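Local coordinates for SusD superfamily protein (Bacteroides fragilis, PDB 3L22) that probably binds sugars at the outer membrane of the cell, as other members of the SusD family do, at residues A30-T35 and Y89-K94; A82-Y87 and Y129-L134. All coordinates share one frame; numbering follows the deposited sequence.

Both contacts lie in the helical N-terminal part of the chain and share helix 79-103. Contact 1 sets its residues 89-94 against the C-terminal part of helix 18-33. Contact 2 sets residues 82-87, nearly two turns earlier, against Leu131 of helix 113-131 and the loop residue Leu134. Contact 1 is partly buried, with a lysine chain at its outer side, and its helices come close because alanine faces alanine. Contact 2 is buried and is bridged by longer leucine side chains. Both are apolar across the interface. The two touch each other: Tyr89 CE2 lies 3.7 Å from Leu131 CD1, and Thr35 CG2 lies 3.9 Å from Tyr87 CE2.

Contact 1: residues A30-T35 and Y89-K94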
ATOM      1  N   ALA A  30       1.275   3.369 -15.075  1.00 13.84           N
ATOM      2  CA  ALA A  30       0.633   2.134 -15.566  1.00 14.28           C
ATOM      3  C   ALA A  30       1.462   0.946 -15.111  1.00 14.54           C
ATOM      4  O   ALA A  30       0.893  -0.063 -14.711  1.00 14.55           O
ATOM      5  CB  ALA A  30       0.399   2.113 -17.144  1.00 12.53           C
ATOM      6  N   ALA A  31       2.785   1.079 -15.138  1.00 15.18           N
ATOM      7  CA  ALA A  31       3.665  -0.061 -14.841  1.00 15.73           C
ATOM      8  C   ALA A  31       3.544  -0.544 -13.405  1.00 16.27           C
ATOM      9  O   ALA A  31       3.772  -1.717 -13.135  1.00 15.82           O
ATOM     10  CB  ALA A  31       5.122   0.270 -15.166  1.00 14.81           C
ATOM     11  N   ILE A  32       3.216   0.342 -12.462  1.00 17.41           N
ATOM     12  CA  ILE A  32       3.028  -0.109 -11.085  1.00 17.74           C
ATOM     13  C   ILE A  32       1.612  -0.626 -10.803  1.00 16.87           C
ATOM     14  O   ILE A  32       1.383  -1.185  -9.724  1.00 16.07           O
ATOM     15  CB  ILE A  32       3.364   0.927  -9.980  1.00 18.09           C
ATOM     16  CG1 ILE A  32       2.583   2.203 -10.129  1.00 20.48           C
ATOM     17  CG2 ILE A  32       4.854   1.115  -9.850  1.00 22.14           C
ATOM     18  CD1 ILE A  32       2.625   3.010  -8.864  1.00 25.93           C
ATOM     19  N   LYS A  33       0.701  -0.447 -11.769  1.00 16.57           N
ATOM     20  CA  LYS A  33      -0.704  -0.858 -11.640  1.00 15.98           C
ATOM     21  C   LYS A  33      -0.919  -2.274 -12.213  1.00 16.00           C
ATOM     22  O   LYS A  33      -1.091  -3.245 -11.443  1.00 14.36           O
ATOM     23  CB  LYS A  33      -1.573   0.204 -12.313  1.00 15.94           C
ATOM     24  CG  LYS A  33      -3.087   0.011 -12.254  1.00 16.25           C
ATOM     25  CD  LYS A  33      -3.838   1.079 -13.103  1.00 15.27           C
ATOM     26  CE  LYS A  33      -3.746   0.952 -14.634  1.00 16.87           C
ATOM     27  NZ  LYS A  33      -4.570  -0.193 -15.209  1.00 18.77           N
ATOM     28  N   ASN A  34      -0.895  -2.415 -13.552  1.00 15.69           N
ATOM     29  CA  ASN A  34      -1.005  -3.739 -14.206  1.00 15.98           C
ATOM     30  C   ASN A  34      -0.638  -3.652 -15.655  1.00 16.42           C
ATOM     31  O   ASN A  34      -0.613  -2.569 -16.222  1.00 15.74           O
ATOM     32  CB  ASN A  34      -2.409  -4.386 -14.085  1.00 15.61           C
ATOM     33  CG  ASN A  34      -3.494  -3.561 -14.710  1.00 16.80           C
ATOM     34  OD1 ASN A  34      -4.071  -2.700 -14.042  1.00 16.41           O
ATOM     35  ND2 ASN A  34      -3.824  -3.849 -15.975  1.00 12.45           N
ATOM     36  N   THR A  35      -0.353  -4.797 -16.258  1.00 16.53           N
ATOM     37  CA  THR A  35      -0.268  -4.852 -17.709  1.00 17.88           C
ATOM     38  C   THR A  35      -1.532  -5.520 -18.243  1.00 18.92           C
ATOM     39  O   THR A  35      -2.502  -5.792 -17.496  1.00 19.34           O
ATOM     40  CB  THR A  35       0.945  -5.611 -18.141  1.00 18.45           C
ATOM     41  OG1 THR A  35       0.747  -7.004 -17.805  1.00 17.69           O
ATOM     42  CG2 THR A  35       2.196  -4.966 -17.478  1.00 17.15           C
ATOM     43  N   TYR A  89      10.314  -4.754 -10.613  1.00 15.39           N
ATOM     44  CA  TYR A  89      11.609  -4.423 -11.207  1.00 15.07           C
ATOM     45  C   TYR A  89      11.469  -3.887 -12.618  1.00 15.59           C
ATOM     46  O   TYR A  89      12.268  -3.020 -13.000  1.00 14.24           O
ATOM     47  CB  TYR A  89      12.635  -5.608 -11.118  1.00 15.55           C
ATOM     48  CG  TYR A  89      13.331  -5.618  -9.766  1.00 14.47           C
ATOM     49  CD1 TYR A  89      14.297  -4.651  -9.452  1.00 14.65           C
ATOM     50  CD2 TYR A  89      12.967  -6.516  -8.775  1.00 12.83           C
ATOM     51  CE1 TYR A  89      14.876  -4.599  -8.194  1.00 16.66           C
ATOM     52  CE2 TYR A  89      13.571  -6.501  -7.533  1.00 14.13           C
ATOM     53  CZ  TYR A  89      14.520  -5.541  -7.237  1.00 15.16           C
ATOM     54  OH  TYR A  89      15.109  -5.530  -5.991  1.00 14.81           O
ATOM     55  N   LEU A  90      10.477  -4.368 -13.385  1.00 15.02           N
ATOM     56  CA  LEU A  90      10.170  -3.744 -14.664  1.00 16.16           C
ATOM     57  C   LEU A  90       9.782  -2.278 -14.492  1.00 15.61           C
ATOM     58  O   LEU A  90      10.272  -1.409 -15.206  1.00 15.00           O
ATOM     59  CB  LEU A  90       9.034  -4.438 -15.419  1.00 16.71           C
ATOM     60  CG  LEU A  90       9.397  -5.638 -16.275  1.00 22.39           C
ATOM     61  CD1 LEU A  90       8.080  -6.378 -16.715  1.00 23.16           C
ATOM     62  CD2 LEU A  90      10.299  -5.201 -17.510  1.00 22.55           C
ATOM     63  N   ALA A  91       8.883  -2.003 -13.567  1.00 14.78           N
ATOM     64  CA  ALA A  91       8.519  -0.616 -13.247  1.00 15.04           C
ATOM     65  C   ALA A  91       9.769   0.210 -12.836  1.00 15.76           C
ATOM     66  O   ALA A  91       9.970   1.323 -13.304  1.00 16.03           O
ATOM     67  CB  ALA A  91       7.454  -0.595 -12.136  1.00 14.55           C
ATOM     68  N   ILE A  92      10.626  -0.366 -11.983  1.00 14.71           N
ATOM     69  CA  ILE A  92      11.838   0.331 -11.530  1.00 13.81           C
ATOM     70  C   ILE A  92      12.748   0.651 -12.700  1.00 13.97           C
ATOM     71  O   ILE A  92      13.252   1.779 -12.803  1.00 14.09           O
ATOM     72  CB  ILE A  92      12.535  -0.488 -10.433  1.00 13.94           C
ATOM     73  CG1 ILE A  92      11.700  -0.399  -9.135  1.00 13.62           C
ATOM     74  CG2 ILE A  92      14.009  -0.051 -10.180  1.00 12.45           C
ATOM     75  CD1 ILE A  92      11.912  -1.569  -8.155  1.00 11.17           C
ATOM     76  N   ASN A  93      12.957  -0.312 -13.601  1.00 14.66           N
ATOM     77  CA  ASN A  93      13.846  -0.093 -14.739  1.00 15.89           C
ATOM     78  C   ASN A  93      13.270   0.946 -15.707  1.00 15.62           C
ATOM     79  O   ASN A  93      14.017   1.732 -16.267  1.00 15.33           O
ATOM     80  CB  ASN A  93      14.188  -1.390 -15.492  1.00 15.71           C
ATOM     81  CG  ASN A  93      15.317  -1.183 -16.518  1.00 18.80           C
ATOM     82  OD1 ASN A  93      16.430  -0.742 -16.170  1.00 19.80           O
ATOM     83  ND2 ASN A  93      15.027  -1.465 -17.796  1.00 19.04           N
ATOM     84  N   LYS A  94      11.945   0.949 -15.877  1.00 15.41           N
ATOM     85  CA  LYS A  94      11.275   2.007 -16.637  1.00 15.62           C
ATOM     86  C   LYS A  94      11.523   3.386 -16.056  1.00 15.15           C
ATOM     87  O   LYS A  94      11.773   4.324 -16.816  1.00 13.62           O
ATOM     88  CB  LYS A  94       9.771   1.752 -16.762  1.00 16.27           C
ATOM     89  CG  LYS A  94       9.454   0.649 -17.772  1.00 18.22           C
ATOM     90  CD  LYS A  94       7.951   0.265 -17.781  1.00 21.84           C
ATOM     91  CE  LYS A  94       7.655  -0.756 -18.868  1.00 25.04           C
ATOM     92  NZ  LYS A  94       7.619   0.012 -20.156  1.00 28.26           N
TER
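The C-terminal part of helix 18-33 comes against helix 79-103 at Ala31 and Ala91, whose CA atoms are only 5.1 Å apart. This is a close helix-helix contact made through alanine, within the alpha-helical part of a SusD-family fold. The two methyls point at each other, and Ala31 CB meets Ala91 CB at 3.9 Å. Neither residue has a longer branch to hold the backbones apart.

Two larger side chains extend the patch. Ile32 adds its CG2 methyl, which lies 3.9 Å from Ala91 CB. Its CG1 branch sits between the backbone N and the carbonyl carbon (chi1 57°). That torsion sends CD1 away from helix 79-103, while CG2 stays at the interface. The buried Ile32 side chain also touches Val123 of helix 113-131, so it packs against two helices. Lys94 closes the exposed side with its aliphatic chain. Its CD makes the contact, 3.9 Å from Ala31 CB. The chain is extended up to CE. The bend at the last torsion, chi4 -77°, sets only the direction of NZ.

Ala30 O accepts backbone bonds from both Lys33 N and Asn34 N. Polar side chains link Lys33, Asn34 and Thr35 on the side away from helix 79-103. Lys33 NZ donates to Asn34 OD1, approaching from above the plane of that carbonyl. The same amide donates its other end to Thr35 O and also to Asn259 O. Asn34 is thus gripped at both OD1 and ND2. The ND2 to Thr35 O bond is 2.8 Å long, nearly straight at 175°, and lies in the plane of the Asn34 amide.

Contact 2: residues A82-Y87 and Y129-L134; sequences ADTWTY and YYLNNL
Thr84 puts its CG2 methyl against Leu131 of helix 113-131 and Leu134, which follows in the chain. Its CG2 lies 3.9 Å from Leu134 CD1, and these two side chains reach toward each other tip to tip. Leu131 comes to the same methyl with CD2, at a looser 4.2 Å. Leu131 buries more surface here than Leu134 does.

The rotamer of Thr84 separates its two branches. CG2 is anti to the backbone N, which directs it toward the leucines. OG1 is anti to the carbonyl carbon, beside that N, and turns back along its own helix. It bonds to Glu80 O, one turn earlier, and also to Ser45 OG of helix 44-52. The hydroxyl is thus satisfied within a buried contact, and the methyl does the packing. Trp85 widens the patch without a close touch. Its indole is held by a bond from NE1 to Glu432 OE1 and meets Tyr135 edge-to-face.

Leu134 N bonds to Leu131 O at 3.1 Å, and both leucines point toward the Thr84 side. Asn133 ND2 reaches back to Tyr129 O at 2.8 Å, from above the plane of that carbonyl. The same ND2 lies over one face of the Tyr129 ring, toward its rim.

Leu134 also packs on Val48 and Phe49 of helix 44-52. The contact is therefore part of a core shared by helices 44-52, 79-103 and 113-131. Such apolar packing between helices belongs to the helical, TPR-related scaffold of SusD-family proteins.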
ATOM      1  N   ALA A  82       6.876 -14.451  -8.158  1.00 14.38           N
ATOM      2  CA  ALA A  82       7.501 -14.176  -9.433  1.00 14.07           C
ATOM      3  C   ALA A  82       6.929 -12.914 -10.089  1.00 14.78           C
ATOM      4  O   ALA A  82       7.680 -12.059 -10.601  1.00 14.43           O
ATOM      5  CB  ALA A  82       7.329 -15.391 -10.367  1.00 14.23           C
ATOM      6  N   ASP A  83       5.616 -12.770 -10.043  1.00 14.39           N
ATOM      7  CA  ASP A  83       4.983 -11.617 -10.661  1.00 15.65           C
ATOM      8  C   ASP A  83       5.272 -10.318  -9.924  1.00 14.81           C
ATOM      9  O   ASP A  83       5.566  -9.329 -10.567  1.00 13.88           O
ATOM     10  CB  ASP A  83       3.477 -11.778 -10.766  1.00 16.41           C
ATOM     11  CG  ASP A  83       3.047 -12.929 -11.719  1.00 19.31           C
ATOM     12  OD1 ASP A  83       3.875 -13.486 -12.482  1.00 24.38           O
ATOM     13  OD2 ASP A  83       1.842 -13.278 -11.642  1.00 23.31           O
ATOM     14  N   THR A  84       5.182 -10.315  -8.595  1.00 14.94           N
ATOM     15  CA  THR A  84       5.469  -9.107  -7.852  1.00 14.79           C
ATOM     16  C   THR A  84       6.890  -8.644  -8.141  1.00 15.15           C
ATOM     17  O   THR A  84       7.130  -7.468  -8.415  1.00 15.51           O
ATOM     18  CB  THR A  84       5.294  -9.321  -6.342  1.00 15.84           C
ATOM     19  OG1 THR A  84       3.922  -9.663  -6.078  1.00 14.92           O
ATOM     20  CG2 THR A  84       5.718  -8.046  -5.574  1.00 13.42           C
ATOM     21  N   TRP A  85       7.825  -9.594  -8.076  1.00 14.86           N
ATOM     22  CA  TRP A  85       9.234  -9.336  -8.358  1.00 14.76           C
ATOM     23  C   TRP A  85       9.458  -8.794  -9.780  1.00 14.79           C
ATOM     24  O   TRP A  85      10.016  -7.708  -9.963  1.00 14.60           O
ATOM     25  CB  TRP A  85      10.053 -10.619  -8.152  1.00 14.42           C
ATOM     26  CG  TRP A  85      11.515 -10.389  -8.138  1.00 15.25           C
ATOM     27  CD1 TRP A  85      12.348 -10.398  -9.213  1.00 14.81           C
ATOM     28  CD2 TRP A  85      12.338 -10.106  -6.991  1.00 13.50           C
ATOM     29  NE1 TRP A  85      13.627 -10.120  -8.816  1.00 16.61           N
ATOM     30  CE2 TRP A  85      13.656  -9.946  -7.458  1.00 16.41           C
ATOM     31  CE3 TRP A  85      12.082  -9.947  -5.625  1.00 14.39           C
ATOM     32  CZ2 TRP A  85      14.728  -9.654  -6.609  1.00 13.93           C
ATOM     33  CZ3 TRP A  85      13.138  -9.668  -4.782  1.00 14.83           C
ATOM     34  CH2 TRP A  85      14.459  -9.539  -5.282  1.00 14.49           C
ATOM     35  N   THR A  86       9.050  -9.577 -10.771  1.00 14.25           N
ATOM     36  CA  THR A  86       9.246  -9.224 -12.150  1.00 14.00           C
ATOM     37  C   THR A  86       8.631  -7.868 -12.473  1.00 13.99           C
ATOM     38  O   THR A  86       9.317  -7.029 -13.038  1.00 12.39           O
ATOM     39  CB  THR A  86       8.668 -10.304 -13.070  1.00 13.84           C
ATOM     40  OG1 THR A  86       9.344 -11.536 -12.791  1.00 15.42           O
ATOM     41  CG2 THR A  86       8.868  -9.956 -14.582  1.00 13.91           C
ATOM     42  N   TYR A  87       7.382  -7.611 -12.056  1.00 14.29           N
ATOM     43  CA  TYR A  87       6.732  -6.353 -12.479  1.00 14.48           C
ATOM     44  C   TYR A  87       7.161  -5.127 -11.672  1.00 14.67           C
ATOM     45  O   TYR A  87       7.178  -4.034 -12.236  1.00 14.45           O
ATOM     46  CB  TYR A  87       5.200  -6.523 -12.646  1.00 14.32           C
ATOM     47  CG  TYR A  87       4.963  -7.396 -13.851  1.00 15.32           C
ATOM     48  CD1 TYR A  87       4.890  -8.780 -13.737  1.00 17.60           C
ATOM     49  CD2 TYR A  87       4.913  -6.844 -15.118  1.00 16.35           C
ATOM     50  CE1 TYR A  87       4.755  -9.580 -14.857  1.00 17.39           C
ATOM     51  CE2 TYR A  87       4.799  -7.628 -16.240  1.00 17.28           C
ATOM     52  CZ  TYR A  87       4.709  -8.980 -16.098  1.00 18.71           C
ATOM     53  OH  TYR A  87       4.569  -9.749 -17.191  1.00 21.91           O
ATOM     54  N   TYR A 129       9.245   0.390  -1.832  1.00 12.84           N
ATOM     55  CA  TYR A 129       8.564   0.319  -0.555  1.00 13.52           C
ATOM     56  C   TYR A 129       7.764  -0.990  -0.399  1.00 13.12           C
ATOM     57  O   TYR A 129       7.803  -1.647   0.652  1.00 12.14           O
ATOM     58  CB  TYR A 129       7.650   1.558  -0.373  1.00 14.00           C
ATOM     59  CG  TYR A 129       6.654   1.409   0.732  1.00 13.01           C
ATOM     60  CD1 TYR A 129       6.997   1.715   2.045  1.00 15.49           C
ATOM     61  CD2 TYR A 129       5.370   0.982   0.478  1.00 15.17           C
ATOM     62  CE1 TYR A 129       6.096   1.586   3.081  1.00 16.04           C
ATOM     63  CE2 TYR A 129       4.435   0.834   1.528  1.00 15.11           C
ATOM     64  CZ  TYR A 129       4.802   1.144   2.811  1.00 16.86           C
ATOM     65  OH  TYR A 129       3.897   1.030   3.850  1.00 18.45           O
ATOM     66  N   TYR A 130       7.020  -1.347  -1.445  1.00 12.97           N
ATOM     67  CA  TYR A 130       6.273  -2.599  -1.403  1.00 13.57           C
ATOM     68  C   TYR A 130       7.189  -3.849  -1.364  1.00 13.13           C
ATOM     69  O   TYR A 130       6.918  -4.768  -0.593  1.00 13.87           O
ATOM     70  CB  TYR A 130       5.233  -2.649  -2.522  1.00 13.93           C
ATOM     71  CG  TYR A 130       4.053  -1.714  -2.269  1.00 14.01           C
ATOM     72  CD1 TYR A 130       3.245  -1.880  -1.151  1.00 15.86           C
ATOM     73  CD2 TYR A 130       3.733  -0.707  -3.169  1.00 14.94           C
ATOM     74  CE1 TYR A 130       2.152  -1.058  -0.920  1.00 14.40           C
ATOM     75  CE2 TYR A 130       2.661   0.134  -2.952  1.00 14.72           C
ATOM     76  CZ  TYR A 130       1.858  -0.057  -1.837  1.00 14.44           C
ATOM     77  OH  TYR A 130       0.786   0.756  -1.606  1.00 14.04           O
ATOM     78  N   LEU A 131       8.290  -3.850  -2.107  1.00 12.07           N
ATOM     79  CA  LEU A 131       9.257  -4.944  -2.018  1.00 12.62           C
ATOM     80  C   LEU A 131       9.832  -5.060  -0.590  1.00 12.93           C
ATOM     81  O   LEU A 131       9.996  -6.169  -0.059  1.00 13.06           O
ATOM     82  CB  LEU A 131      10.387  -4.765  -3.025  1.00 12.76           C
ATOM     83  CG  LEU A 131      10.081  -4.795  -4.530  1.00 12.32           C
ATOM     84  CD1 LEU A 131      11.356  -4.482  -5.312  1.00  8.86           C
ATOM     85  CD2 LEU A 131       9.474  -6.192  -4.919  1.00 11.70           C
ATOM     86  N   ASN A 132      10.027  -3.917   0.067  1.00 13.01           N
ATOM     87  CA  ASN A 132      10.630  -3.880   1.394  1.00 13.46           C
ATOM     88  C   ASN A 132       9.672  -4.402   2.466  1.00 13.14           C
ATOM     89  O   ASN A 132      10.082  -4.579   3.605  1.00 12.58           O
ATOM     90  CB  ASN A 132      11.061  -2.449   1.778  1.00 13.25           C
ATOM     91  CG  ASN A 132      12.420  -2.389   2.461  1.00 13.57           C
ATOM     92  OD1 ASN A 132      13.268  -3.250   2.251  1.00 14.33           O
ATOM     93  ND2 ASN A 132      12.637  -1.337   3.284  1.00 11.71           N
ATOM     94  N   ASN A 133       8.399  -4.568   2.114  1.00 13.04           N
ATOM     95  CA  ASN A 133       7.390  -5.123   3.016  1.00 12.98           C
ATOM     96  C   ASN A 133       6.970  -6.551   2.665  1.00 13.34           C
ATOM     97  O   ASN A 133       5.938  -7.037   3.178  1.00 14.25           O
ATOM     98  CB  ASN A 133       6.180  -4.186   3.048  1.00 13.31           C
ATOM     99  CG  ASN A 133       6.423  -2.960   3.898  1.00 13.89           C
ATOM    100  OD1 ASN A 133       6.357  -3.050   5.131  1.00 16.49           O
ATOM    101  ND2 ASN A 133       6.731  -1.817   3.260  1.00 14.86           N
ATOM    102  N   LEU A 134       7.804  -7.246   1.879  1.00 13.25           N
ATOM    103  CA  LEU A 134       7.621  -8.671   1.553  1.00 13.24           C
ATOM    104  C   LEU A 134       8.864  -9.535   1.827  1.00 13.72           C
ATOM    105  O   LEU A 134       8.753 -10.582   2.465  1.00 14.54           O
ATOM    106  CB  LEU A 134       7.179  -8.850   0.104  1.00 12.44           C
ATOM    107  CG  LEU A 134       5.765  -8.331  -0.199  1.00 14.00           C
ATOM    108  CD1 LEU A 134       5.543  -8.196  -1.717  1.00  9.89           C
ATOM    109  CD2 LEU A 134       4.711  -9.234   0.489  1.00 14.08           C
TER